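Local coordinates for fiber (Human adenovirus 26, PDB 6FJN), which forms the trimeric receptor-binding knob at the tip of the adenovirus fiber and probably attaches the virion to its host-cell receptor, at residues A[109-114]-A[144-149]; A[72-77]-A[148-153]; A[40-45]-A[168-173]; A[81-86]-A[94-99]. All blocks are in the same frame, centred on the assembly; numbering follows the deposited sequence.

How the contacts relate
The four contacts tie loops of the knob to a strand or to another loop. Contacts 1 and 2 share Thr148 and Glu149 and meet directly, Lys110 NZ lying 2.8 Å from Cys152 O, with centres about 13 Å apart. Contact 2 touches contact 4 through Leu77 CD2, 3.8 Å from Trp82 CE3. Contact 3 stands apart, its centre about 29 Å from that of contact 1 and on the opposite side of the chain's centre. Its long loop encloses the other three along the sequence. L-glutamate sites, unoccupied here, lie near contact 1, about 6 Å between the Asn145 and Gln183 side chains, and contact 4, about 7 Å between those of Tyr84 and Lys30.

Contact 1: A[109-114]-A[144-149]; sequences PKPSAQ and FNQETE
Gln146 NE2 meets Pro109 O and Lys110 NZ meets Glu147 O, each side chain reaching a backbone carbonyl of the other segment. The Lys110 chain bends at chi2 (-89°) and again at chi3, which carries its methylenes past Asn145 O and brings NZ to Glu147 O at 2.8 Å, in the carbonyl plane. NZ also donates to Cys152 O and to a water that in turn donates to Thr148 O, so the ammonium is held by two carbonyls of one loop and by a water. Gln146 folds back at chi2 (-52°), and its amide nitrogen serves two carbonyls: Phe144 O at 2.8 Å, in the amide plane, and Pro109 O at 3.0 Å, approached from a tilt to that carbonyl's plane. Asn118 donates to Gln146 OE1 and also to Pro109 O. The Pro111 ring lies obliquely across Gln146, its CG 3.4 Å from Gln146 O, while the CA of Lys110 makes a CH...O contact to Asn145 O. Glu147 forms a salt bridge with Lys60. Side chains bonding to main-chain carbonyls thus pin a proline-rich surface loop against the connection between strands 137-144 and 154-161, an arrangement belonging to the loop-decorated beta-sandwich of the adenovirus fiber knob.

Contact 2: A[72-77]-A[148-153]; sequences LPSSSL and TENGCA
A type I beta turn, Leu72 to Ser75, faces the connection between strands 137-144 and 154-161, and the two loops meet at the knob surface through one leucine methyl, the side chains of Ser74 and Asn150, and a pair of waters. Leu72 points toward the other loop and touches with a single branch: CD1 lies 3.8 Å from Asn150 O, with the Asn150 CB at a similar range. The same methyl packs on CB of the buried Cys152 at 4.1 Å, and Leu72 also touches Leu64 of strand 58-65. The turn is held by a double grip on Leu72 O, which accepts from both Ser75 N and Ser75 OG, the latter at 2.9 Å; the same hydroxyl is also bonded to Leu64 N, tying the turn to the outer strand of the four-stranded sheet of the beta-sandwich. Farther out the contact is polar. The extended Glu149 side chain, CG anti to the backbone N (chi1 -175°), brings its carboxylate near Ser74, where two waters divide the work: both donate to Ser74 O, one also donating to Glu149 OE1 at 3.0 Å and the second to Glu149 OE2 at 2.9 Å. The exact position of Asn150 ND2 beside Ser74 is doubtful.

Contact 3: A[40-45]-A[168-173]; sequences SLLAVT and AQQFDV
With CG swung away from its backbone N (chi1 179°) and the chain extended beyond, Gln170 lays its amide nitrogen 2.8 Å from Ala43 O, a fairly straight bond of 164° with the oxygen lying in the amide plane. Leu42 and Asp172 likewise carry CG opposite the backbone N, which sets the CD1 methyl of Leu42 against the Asp172 carboxylate, 3.4 Å from its CG; the two side chains meet at a slant. The two backbones run antiparallel. Ala43 N donates to Phe171 O at 2.9 Å, nearly linear, and Val173 N returns a more bent bond to Leu41 O. Leu42 and Asp172 form a single beta bridge there, so the loop leading to strand 176-181 runs briefly alongside strand 34-43, that strand's neighbour in the six-stranded sheet of the knob sandwich. The Phe171 and Leu41 side chains cross at about a right angle, Phe171 CE1 lying 3.8 Å from Leu41 CD2, with Leu41 O near the ring plane at its edge; Trp162 meets the same ring. Asp172 takes part in the trimer interface, where OD2 pairs with Lys117 of the second subunit in a salt bridge and accepts from Ser120 N of that subunit, while Tyr119 of that chain packs on Leu42.

Contact 4: A[81-86]-A[94-99]; sequences YWNYRS and KYNNAV
The Tyr84 ring meets the opposite loop at its edge, where Asn97 O lies in the ring plane and the CB of Asn96 sits close to that plane. The Tyr84 hydroxyl, OH, donates to Asn97 O at 2.6 Å on a lone pair, so the acceptor lies in the ring plane and the donor in the carbonyl plane. Next to this bond the Tyr84 ring carbon CE2 rests 3.4 Å from Asn96 CB, and the Asn96 amide stands almost upright to the ring, the planes 83° apart. Ala98 comes obliquely at the hydroxyl end, its CB 3.6 Å from Tyr84 OH. Placing CG anti to the carbonyl carbon (chi1 -74°) turns the Tyr84 ring toward the loop 94-99. Asn83 approaches from the same strand, its side chain crossing that of Asn96 at about a right angle with the amide planes 39° apart. Lys94 bonds Ser92 and reaches Asn96 OD1 weakly. Asn97 OD1 accepts from Val99 N, an Asx turn that probably steadies the backbone carrying Asn97 O. Leu4 of strand 3-5 touches both Tyr84 and Ala98. A tyrosine on strand 83-86 thus clasps the long loop after strand 89-90 against the six-stranded sheet of the knob's beta-sandwich.

Contact 1: A[109-114]-A[144-149]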
loop_
_atom_site.group_PDB
_atom_site.type_symbol
_atom_site.label_atom_id
_atom_site.label_comp_id
_atom_site.label_asym_id
_atom_site.label_seq_id
_atom_site.Cartn_x
_atom_site.Cartn_y
_atom_site.Cartn_z
ATOM N N PRO A 109 1.996 -1.626 21.074
ATOM C CA PRO A 109 1.826 -2.201 22.395
ATOM C C PRO A 109 0.359 -2.448 22.695
ATOM O O PRO A 109 -0.525 -1.765 22.228
ATOM C CB PRO A 109 2.439 -1.145 23.319
ATOM C CG PRO A 109 2.297 0.126 22.549
ATOM C CD PRO A 109 2.401 -0.208 21.120
ATOM N N LYS A 110 0.135 -3.431 23.549
ATOM C CA LYS A 110 -1.187 -3.668 24.067
ATOM C C LYS A 110 -1.661 -2.447 24.835
ATOM O O LYS A 110 -0.858 -1.711 25.436
ATOM C CB LYS A 110 -1.199 -4.830 25.064
ATOM C CG LYS A 110 -0.665 -6.133 24.501
ATOM C CD LYS A 110 -1.698 -6.980 23.836
ATOM C CE LYS A 110 -1.964 -8.205 24.712
ATOM N NZ LYS A 110 -3.292 -8.701 24.371
ATOM N N PRO A 111 -2.972 -2.252 24.881
ATOM C CA PRO A 111 -3.463 -1.148 25.710
ATOM C C PRO A 111 -3.093 -1.301 27.174
ATOM O O PRO A 111 -2.993 -2.432 27.692
ATOM C CB PRO A 111 -4.966 -1.255 25.583
ATOM C CG PRO A 111 -5.206 -2.058 24.368
ATOM C CD PRO A 111 -4.080 -3.030 24.309
ATOM N N SER A 112 -2.831 -0.175 27.802
ATOM C CA SER A 112 -2.492 -0.182 29.212
ATOM C C SER A 112 -2.860 1.161 29.788
ATOM O O SER A 112 -2.536 2.190 29.190
ATOM C CB SER A 112 -0.995 -0.465 29.373
ATOM O OG SER A 112 -0.570 -0.251 30.699
ATOM N N ALA A 113 -3.492 1.157 30.969
ATOM C CA ALA A 113 -3.853 2.405 31.665
ATOM C C ALA A 113 -2.628 3.236 32.080
ATOM O O ALA A 113 -2.776 4.400 32.461
ATOM C CB ALA A 113 -4.748 2.112 32.858
ATOM N N GLN A 114 -1.438 2.625 32.023
ATOM C CA GLN A 114 -0.145 3.328 31.926
ATOM C C GLN A 114 -0.233 4.649 31.128
ATOM O O GLN A 114 0.169 5.707 31.630
ATOM C CB GLN A 114 0.884 2.373 31.285
ATOM C CG GLN A 114 2.269 2.938 30.962
ATOM C CD GLN A 114 2.413 3.522 29.553
ATOM O OE1 GLN A 114 3.258 4.393 29.326
ATOM N NE2 GLN A 114 1.601 3.046 28.602
ATOM N N PHE A 144 -3.499 -3.267 15.300
ATOM C CA PHE A 144 -2.513 -4.245 15.728
ATOM C C PHE A 144 -2.369 -4.260 17.233
ATOM O O PHE A 144 -2.080 -3.227 17.859
ATOM C CB PHE A 144 -1.154 -3.905 15.093
ATOM C CG PHE A 144 -1.230 -3.908 13.583
ATOM C CD1 PHE A 144 -1.347 -5.093 12.875
ATOM C CD2 PHE A 144 -1.235 -2.742 12.862
ATOM C CE1 PHE A 144 -1.494 -5.120 11.516
ATOM C CE2 PHE A 144 -1.374 -2.758 11.465
ATOM C CZ PHE A 144 -1.517 -3.962 10.825
ATOM N N ASN A 145 -2.541 -5.462 17.809
ATOM C CA ASN A 145 -2.307 -5.725 19.234
ATOM C C ASN A 145 -3.172 -4.916 20.180
ATOM O O ASN A 145 -2.819 -4.710 21.321
ATOM C CB ASN A 145 -0.825 -5.609 19.610
ATOM C CG ASN A 145 0.057 -6.566 18.867
ATOM O OD1 ASN A 145 1.300 -6.259 18.711
ATOM N ND2 ASN A 145 -0.431 -7.667 18.417
ATOM N N GLN A 146 -4.344 -4.485 19.704
ATOM C CA GLN A 146 -5.229 -3.681 20.543
ATOM C C GLN A 146 -6.278 -4.494 21.273
ATOM O O GLN A 146 -6.984 -3.950 22.117
ATOM C CB GLN A 146 -5.861 -2.534 19.745
ATOM C CG GLN A 146 -4.803 -1.609 19.130
ATOM C CD GLN A 146 -3.819 -1.135 20.171
ATOM O OE1 GLN A 146 -4.203 -0.428 21.125
ATOM N NE2 GLN A 146 -2.608 -1.606 20.114
ATOM N N GLU A 147 -6.380 -5.800 21.026
ATOM C CA GLU A 147 -7.286 -6.653 21.748
ATOM C C GLU A 147 -6.626 -7.214 22.997
ATOM O O GLU A 147 -5.454 -7.508 23.021
ATOM C CB GLU A 147 -7.743 -7.818 20.883
ATOM C CG GLU A 147 -8.470 -7.346 19.610
ATOM C CD GLU A 147 -9.691 -6.514 19.921
ATOM O OE1 GLU A 147 -10.587 -7.015 20.645
ATOM O OE2 GLU A 147 -9.838 -5.405 19.389
ATOM N N THR A 148 -7.447 -7.389 24.028
ATOM C CA THR A 148 -7.056 -8.158 25.205
ATOM C C THR A 148 -7.967 -9.427 25.412
ATOM O O THR A 148 -7.652 -10.227 26.306
ATOM C CB THR A 148 -7.106 -7.273 26.450
ATOM O OG1 THR A 148 -8.392 -6.677 26.496
ATOM C CG2 THR A 148 -6.054 -6.186 26.349
ATOM N N GLU A 149 -9.007 -9.599 24.568
ATOM C CA GLU A 149 -10.007 -10.716 24.626
ATOM C C GLU A 149 -9.229 -12.012 24.884
ATOM O O GLU A 149 -8.231 -12.315 24.179
ATOM C CB GLU A 149 -10.850 -10.802 23.306
ATOM C CG GLU A 149 -11.987 -11.841 23.305
ATOM C CD GLU A 149 -12.910 -11.897 22.084
ATOM O OE1 GLU A 149 -12.757 -11.162 21.094
ATOM O OE2 GLU A 149 -13.836 -12.755 22.105
HETATM O O HOH W 1 -4.587 -10.223 26.458
#

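Contact 2: A[72-77]-A[148-153]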
loop_
_atom_site.group_PDB
_atom_site.type_symbol
_atom_site.label_atom_id
_atom_site.label_comp_id
_atom_site.label_asym_id
_atom_site.label_seq_id
_atom_site.Cartn_x
_atom_site.Cartn_y
_atom_site.Cartn_z
ATOM N N LEU A 72 -6.291 -18.137 18.061
ATOM C CA LEU A 72 -7.201 -18.627 19.098
ATOM C C LEU A 72 -8.549 -18.989 18.521
ATOM O O LEU A 72 -9.052 -18.305 17.644
ATOM C CB LEU A 72 -7.510 -17.560 20.176
ATOM C CG LEU A 72 -6.439 -16.858 20.930
ATOM C CD1 LEU A 72 -6.971 -16.130 22.156
ATOM C CD2 LEU A 72 -5.398 -17.856 21.107
ATOM N N PRO A 73 -9.199 -20.035 19.046
ATOM C CA PRO A 73 -10.532 -20.428 18.569
ATOM C C PRO A 73 -11.584 -19.345 18.773
ATOM O O PRO A 73 -12.561 -19.272 17.991
ATOM C CB PRO A 73 -10.868 -21.676 19.397
ATOM C CG PRO A 73 -9.777 -21.927 20.238
ATOM C CD PRO A 73 -8.655 -20.980 20.049
ATOM N N SER A 74 -11.425 -18.439 19.715
ATOM C CA SER A 74 -12.408 -17.382 19.894
ATOM C C SER A 74 -12.346 -16.291 18.865
ATOM O O SER A 74 -13.183 -15.380 18.863
ATOM C CB SER A 74 -12.222 -16.841 21.283
ATOM O OG SER A 74 -10.910 -16.386 21.432
ATOM N N SER A 75 -11.413 -16.378 17.916
ATOM C CA SER A 75 -11.337 -15.439 16.786
ATOM C C SER A 75 -12.556 -15.540 15.875
ATOM O O SER A 75 -13.235 -16.543 15.858
ATOM C CB SER A 75 -10.100 -15.741 15.966
ATOM O OG SER A 75 -8.903 -15.595 16.737
ATOM N N SER A 76 -12.755 -14.470 15.111
ATOM C CA SER A 76 -13.806 -14.458 14.095
ATOM C C SER A 76 -13.543 -15.427 12.958
ATOM O O SER A 76 -14.477 -15.947 12.330
ATOM C CB SER A 76 -13.894 -13.075 13.441
ATOM O OG SER A 76 -14.081 -12.054 14.413
ATOM N N LEU A 77 -12.279 -15.604 12.657
ATOM C CA LEU A 77 -11.774 -16.496 11.590
ATOM C C LEU A 77 -11.600 -17.897 12.132
ATOM O O LEU A 77 -11.015 -18.070 13.212
ATOM C CB LEU A 77 -10.426 -15.958 11.122
ATOM C CG LEU A 77 -9.662 -16.781 10.090
ATOM C CD1 LEU A 77 -10.429 -16.908 8.782
ATOM C CD2 LEU A 77 -8.271 -16.220 9.858
ATOM N N THR A 148 -7.447 -7.389 24.028
ATOM C CA THR A 148 -7.056 -8.158 25.205
ATOM C C THR A 148 -7.967 -9.427 25.412
ATOM O O THR A 148 -7.652 -10.227 26.306
ATOM C CB THR A 148 -7.106 -7.273 26.450
ATOM O OG1 THR A 148 -8.392 -6.677 26.496
ATOM C CG2 THR A 148 -6.054 -6.186 26.349
ATOM N N GLU A 149 -9.007 -9.599 24.568
ATOM C CA GLU A 149 -10.007 -10.716 24.626
ATOM C C GLU A 149 -9.229 -12.012 24.884
ATOM O O GLU A 149 -8.231 -12.315 24.179
ATOM C CB GLU A 149 -10.850 -10.802 23.306
ATOM C CG GLU A 149 -11.987 -11.841 23.305
ATOM C CD GLU A 149 -12.910 -11.897 22.084
ATOM O OE1 GLU A 149 -12.757 -11.162 21.094
ATOM O OE2 GLU A 149 -13.836 -12.755 22.105
ATOM N N ASN A 150 -9.684 -12.791 25.862
ATOM C CA ASN A 150 -9.264 -14.172 26.029
ATOM C C ASN A 150 -7.763 -14.442 26.211
ATOM O O ASN A 150 -7.233 -15.482 25.844
ATOM C CB ASN A 150 -9.909 -15.020 24.915
ATOM C CG ASN A 150 -11.455 -15.175 25.098
ATOM O OD1 ASN A 150 -12.019 -14.826 26.131
ATOM N ND2 ASN A 150 -12.106 -15.693 24.099
ATOM N N GLY A 151 -7.069 -13.504 26.818
ATOM C CA GLY A 151 -5.638 -13.693 27.110
ATOM C C GLY A 151 -4.733 -13.645 25.885
ATOM O O GLY A 151 -3.608 -14.121 25.966
ATOM N N CYS A 152 -5.210 -13.126 24.755
ATOM C CA CYS A 152 -4.374 -13.099 23.537
ATOM C C CYS A 152 -3.041 -12.392 23.744
ATOM O O CYS A 152 -2.927 -11.455 24.541
ATOM C CB CYS A 152 -5.156 -12.499 22.393
ATOM S SG CYS A 152 -5.581 -10.752 22.521
ATOM N N ALA A 153 -1.987 -12.892 23.110
ATOM C CA ALA A 153 -0.707 -12.241 23.105
ATOM C C ALA A 153 -0.578 -11.184 22.018
ATOM O O ALA A 153 0.146 -10.202 22.193
ATOM C CB ALA A 153 0.364 -13.291 22.910
HETATM O O HOH W 2 -13.072 -12.665 18.562
HETATM O O HOH W 3 -15.267 -14.857 20.675
#

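Contact 3: A[40-45]-A[168-173]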
loop_
_atom_site.group_PDB
_atom_site.type_symbol
_atom_site.label_atom_id
_atom_site.label_comp_id
_atom_site.label_asym_id
_atom_site.label_seq_id
_atom_site.Cartn_x
_atom_site.Cartn_y
_atom_site.Cartn_z
ATOM N N SER A 40 -9.496 -8.872 2.083
ATOM C CA SER A 40 -10.802 -8.513 1.603
ATOM C C SER A 40 -11.803 -9.408 2.313
ATOM O O SER A 40 -11.421 -10.416 2.965
ATOM C CB SER A 40 -10.880 -8.754 0.096
ATOM O OG SER A 40 -10.719 -10.137 -0.243
ATOM N N LEU A 41 -13.085 -9.081 2.194
ATOM C CA LEU A 41 -14.129 -9.744 2.962
ATOM C C LEU A 41 -15.406 -9.773 2.111
ATOM O O LEU A 41 -15.770 -8.748 1.497
ATOM C CB LEU A 41 -14.359 -8.993 4.276
ATOM C CG LEU A 41 -15.460 -9.501 5.207
ATOM C CD1 LEU A 41 -15.208 -10.921 5.704
ATOM C CD2 LEU A 41 -15.638 -8.554 6.366
ATOM N N LEU A 42 -16.068 -10.929 2.132
ATOM C CA LEU A 42 -17.288 -11.198 1.346
ATOM C C LEU A 42 -18.312 -11.854 2.238
ATOM O O LEU A 42 -17.989 -12.898 2.871
ATOM C CB LEU A 42 -16.903 -12.170 0.210
ATOM C CG LEU A 42 -18.027 -12.845 -0.518
ATOM C CD1 LEU A 42 -18.736 -11.861 -1.373
ATOM C CD2 LEU A 42 -17.525 -14.029 -1.322
ATOM N N ALA A 43 -19.534 -11.354 2.292
ATOM C CA ALA A 43 -20.619 -12.020 3.023
ATOM C C ALA A 43 -21.287 -13.026 2.104
ATOM O O ALA A 43 -21.805 -12.642 1.028
ATOM C CB ALA A 43 -21.622 -11.015 3.534
ATOM N N VAL A 44 -21.353 -14.285 2.502
ATOM C CA VAL A 44 -21.887 -15.362 1.698
ATOM C C VAL A 44 -23.335 -15.649 2.090
ATOM O O VAL A 44 -24.150 -15.981 1.231
ATOM C CB VAL A 44 -20.993 -16.603 1.829
ATOM C CG1 VAL A 44 -21.534 -17.789 1.100
ATOM C CG2 VAL A 44 -19.581 -16.294 1.352
ATOM N N THR A 45 -23.661 -15.593 3.383
ATOM C CA THR A 45 -25.003 -15.792 3.919
ATOM C C THR A 45 -25.240 -14.760 5.025
ATOM O O THR A 45 -24.356 -13.981 5.361
ATOM C CB THR A 45 -25.174 -17.205 4.463
ATOM O OG1 THR A 45 -24.194 -17.472 5.442
ATOM C CG2 THR A 45 -25.107 -18.274 3.381
ATOM N N ALA A 168 -30.001 -3.741 0.313
ATOM C CA ALA A 168 -30.265 -4.596 -0.837
ATOM C C ALA A 168 -29.011 -4.950 -1.600
ATOM O O ALA A 168 -29.150 -5.437 -2.743
ATOM C CB ALA A 168 -31.274 -3.997 -1.790
ATOM N N GLN A 169 -27.831 -4.685 -1.067
ATOM C CA GLN A 169 -26.579 -5.171 -1.648
ATOM C C GLN A 169 -25.970 -6.229 -0.761
ATOM O O GLN A 169 -26.197 -6.308 0.464
ATOM C CB GLN A 169 -25.613 -3.997 -1.875
ATOM C CG GLN A 169 -26.117 -3.012 -2.902
ATOM C CD GLN A 169 -25.129 -1.901 -3.125
ATOM O OE1 GLN A 169 -25.426 -0.709 -2.751
ATOM N NE2 GLN A 169 -24.034 -2.189 -3.715
ATOM N N GLN A 170 -25.078 -6.998 -1.375
ATOM C CA GLN A 170 -24.258 -7.984 -0.706
ATOM C C GLN A 170 -22.987 -7.313 -0.229
ATOM O O GLN A 170 -22.311 -6.616 -1.020
ATOM C CB GLN A 170 -23.921 -9.093 -1.700
ATOM C CG GLN A 170 -23.042 -10.198 -1.144
ATOM C CD GLN A 170 -22.903 -11.330 -2.132
ATOM O OE1 GLN A 170 -23.346 -11.243 -3.311
ATOM N NE2 GLN A 170 -22.276 -12.421 -1.704
ATOM N N PHE A 171 -22.603 -7.511 1.028
ATOM C CA PHE A 171 -21.316 -6.986 1.475
ATOM C C PHE A 171 -20.200 -7.709 0.751
ATOM O O PHE A 171 -20.053 -8.940 0.862
ATOM C CB PHE A 171 -21.164 -7.101 2.979
ATOM C CG PHE A 171 -19.919 -6.429 3.481
ATOM C CD1 PHE A 171 -18.681 -7.058 3.379
ATOM C CD2 PHE A 171 -19.969 -5.170 4.051
ATOM C CE1 PHE A 171 -17.541 -6.454 3.788
ATOM C CE2 PHE A 171 -18.791 -4.546 4.487
ATOM C CZ PHE A 171 -17.577 -5.210 4.342
ATOM N N ASP A 172 -19.373 -6.954 0.049
ATOM C CA ASP A 172 -18.194 -7.484 -0.631
ATOM C C ASP A 172 -17.336 -6.261 -0.899
ATOM O O ASP A 172 -17.886 -5.203 -1.278
ATOM C CB ASP A 172 -18.562 -8.154 -1.945
ATOM C CG ASP A 172 -17.392 -8.947 -2.547
ATOM O OD1 ASP A 172 -16.409 -9.124 -1.894
ATOM O OD2 ASP A 172 -17.550 -9.437 -3.695
ATOM N N VAL A 173 -16.048 -6.326 -0.651
ATOM C CA VAL A 173 -15.176 -5.158 -0.816
ATOM C C VAL A 173 -13.965 -5.463 -1.639
ATOM O O VAL A 173 -13.505 -6.623 -1.740
ATOM C CB VAL A 173 -14.770 -4.551 0.550
ATOM C CG1 VAL A 173 -15.935 -3.895 1.235
ATOM C CG2 VAL A 173 -14.074 -5.582 1.443
#

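Contact 4: A[81-86]-A[94-99]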
loop_
_atom_site.group_PDB
_atom_site.type_symbol
_atom_site.label_atom_id
_atom_site.label_comp_id
_atom_site.label_asym_id
_atom_site.label_seq_id
_atom_site.Cartn_x
_atom_site.Cartn_y
_atom_site.Cartn_z
ATOM N N TYR A 81 -8.616 -23.569 7.752
ATOM C CA TYR A 81 -7.844 -23.349 6.522
ATOM C C TYR A 81 -6.976 -22.087 6.654
ATOM O O TYR A 81 -6.746 -21.361 5.648
ATOM C CB TYR A 81 -8.817 -23.294 5.322
ATOM C CG TYR A 81 -9.443 -24.647 5.127
ATOM C CD1 TYR A 81 -8.713 -25.700 4.581
ATOM C CD2 TYR A 81 -10.745 -24.921 5.583
ATOM C CE1 TYR A 81 -9.280 -26.950 4.424
ATOM C CE2 TYR A 81 -11.314 -26.179 5.441
ATOM C CZ TYR A 81 -10.578 -27.186 4.871
ATOM O OH TYR A 81 -11.145 -28.427 4.734
ATOM N N TRP A 82 -6.614 -21.718 7.906
ATOM C CA TRP A 82 -5.669 -20.621 8.205
ATOM C C TRP A 82 -4.397 -21.305 8.551
ATOM O O TRP A 82 -4.296 -22.006 9.591
ATOM C CB TRP A 82 -6.087 -19.802 9.415
ATOM C CG TRP A 82 -5.019 -18.801 9.833
ATOM C CD1 TRP A 82 -4.236 -18.864 10.949
ATOM C CD2 TRP A 82 -4.633 -17.631 9.124
ATOM N NE1 TRP A 82 -3.399 -17.788 10.988
ATOM C CE2 TRP A 82 -3.624 -16.995 9.890
ATOM C CE3 TRP A 82 -5.064 -17.010 7.940
ATOM C CZ2 TRP A 82 -3.048 -15.802 9.485
ATOM C CZ3 TRP A 82 -4.471 -15.824 7.550
ATOM C CH2 TRP A 82 -3.472 -15.248 8.314
ATOM N N ASN A 83 -3.446 -21.252 7.646
ATOM C CA ASN A 83 -2.151 -21.871 7.902
ATOM C C ASN A 83 -1.136 -21.426 6.828
ATOM O O ASN A 83 -1.416 -20.556 5.979
ATOM C CB ASN A 83 -2.209 -23.387 8.083
ATOM C CG ASN A 83 -0.909 -23.933 8.679
ATOM O OD1 ASN A 83 -0.141 -24.515 7.965
ATOM N ND2 ASN A 83 -0.560 -23.499 9.900
ATOM N N TYR A 84 0.085 -21.942 6.968
ATOM C CA TYR A 84 1.119 -21.709 5.997
ATOM C C TYR A 84 0.722 -22.174 4.614
ATOM O O TYR A 84 0.088 -23.255 4.509
ATOM C CB TYR A 84 2.395 -22.390 6.476
ATOM C CG TYR A 84 3.077 -21.684 7.609
ATOM C CD1 TYR A 84 3.843 -20.570 7.346
ATOM C CD2 TYR A 84 2.960 -22.090 8.950
ATOM C CE1 TYR A 84 4.496 -19.874 8.363
ATOM C CE2 TYR A 84 3.626 -21.396 9.981
ATOM C CZ TYR A 84 4.402 -20.298 9.683
ATOM O OH TYR A 84 5.066 -19.589 10.680
ATOM N N ARG A 85 1.122 -21.459 3.564
ATOM C CA ARG A 85 0.766 -21.777 2.159
ATOM C C ARG A 85 1.447 -23.092 1.734
ATOM O O ARG A 85 2.583 -23.400 2.157
ATOM C CB ARG A 85 1.105 -20.635 1.141
ATOM C CG ARG A 85 0.829 -20.957 -0.347
ATOM C CD ARG A 85 0.889 -19.817 -1.383
ATOM N NE ARG A 85 0.353 -20.253 -2.693
ATOM C CZ ARG A 85 0.377 -19.588 -3.856
ATOM N NH1 ARG A 85 0.962 -18.412 -3.972
ATOM N NH2 ARG A 85 -0.167 -20.136 -4.953
ATOM N N SER A 86 0.700 -23.884 0.962
ATOM C CA SER A 86 1.193 -25.051 0.227
ATOM C C SER A 86 0.343 -25.128 -1.049
ATOM O O SER A 86 -0.838 -25.508 -0.987
ATOM C CB SER A 86 1.041 -26.323 1.069
ATOM O OG SER A 86 1.522 -27.483 0.387
ATOM N N LYS A 94 -2.411 -28.522 11.398
ATOM C CA LYS A 94 -1.360 -28.409 12.434
ATOM C C LYS A 94 -1.236 -27.036 13.122
ATOM O O LYS A 94 -1.793 -26.029 12.667
ATOM C CB LYS A 94 0.020 -28.762 11.850
ATOM C CG LYS A 94 0.137 -30.112 11.153
ATOM C CD LYS A 94 1.569 -30.665 11.127
ATOM C CE LYS A 94 2.667 -29.637 10.830
ATOM N NZ LYS A 94 2.522 -28.900 9.540
ATOM N N TYR A 95 -0.446 -27.030 14.200
ATOM C CA TYR A 95 -0.193 -25.853 15.031
ATOM C C TYR A 95 1.276 -25.435 14.843
ATOM O O TYR A 95 2.179 -25.865 15.580
ATOM C CB TYR A 95 -0.520 -26.122 16.517
ATOM C CG TYR A 95 -1.284 -27.396 16.831
ATOM C CD1 TYR A 95 -0.601 -28.589 17.088
ATOM C CD2 TYR A 95 -2.684 -27.407 16.910
ATOM C CE1 TYR A 95 -1.280 -29.760 17.400
ATOM C CE2 TYR A 95 -3.374 -28.579 17.223
ATOM C CZ TYR A 95 -2.667 -29.754 17.468
ATOM O OH TYR A 95 -3.322 -30.928 17.786
ATOM N N ASN A 96 1.499 -24.607 13.824
ATOM C CA ASN A 96 2.844 -24.166 13.451
ATOM C C ASN A 96 3.135 -22.760 14.011
ATOM O O ASN A 96 2.365 -21.806 13.704
ATOM C CB ASN A 96 2.949 -24.066 11.931
ATOM C CG ASN A 96 2.660 -25.360 11.224
ATOM O OD1 ASN A 96 3.526 -26.231 11.120
ATOM N ND2 ASN A 96 1.445 -25.479 10.694
ATOM N N ASN A 97 4.236 -22.631 14.785
ATOM C CA ASN A 97 4.734 -21.313 15.311
ATOM C C ASN A 97 4.712 -20.297 14.210
ATOM O O ASN A 97 5.104 -20.609 13.075
ATOM C CB ASN A 97 6.206 -21.407 15.812
ATOM C CG ASN A 97 6.798 -20.079 16.420
ATOM O OD1 ASN A 97 7.147 -19.050 15.714
ATOM N ND2 ASN A 97 7.020 -20.125 17.721
ATOM N N ALA A 98 4.245 -19.102 14.535
ATOM C CA ALA A 98 4.199 -18.004 13.591
ATOM C C ALA A 98 4.553 -16.648 14.217
ATOM O O ALA A 98 4.067 -15.622 13.767
ATOM C CB ALA A 98 2.829 -17.995 12.994
ATOM N N VAL A 99 5.423 -16.650 15.238
ATOM C CA VAL A 99 5.816 -15.424 15.892
ATOM C C VAL A 99 6.370 -14.377 14.865
ATOM O O VAL A 99 6.086 -13.229 14.985
ATOM C CB VAL A 99 6.736 -15.670 17.098
ATOM C CG1 VAL A 99 7.188 -14.344 17.691
ATOM C CG2 VAL A 99 5.963 -16.429 18.163
#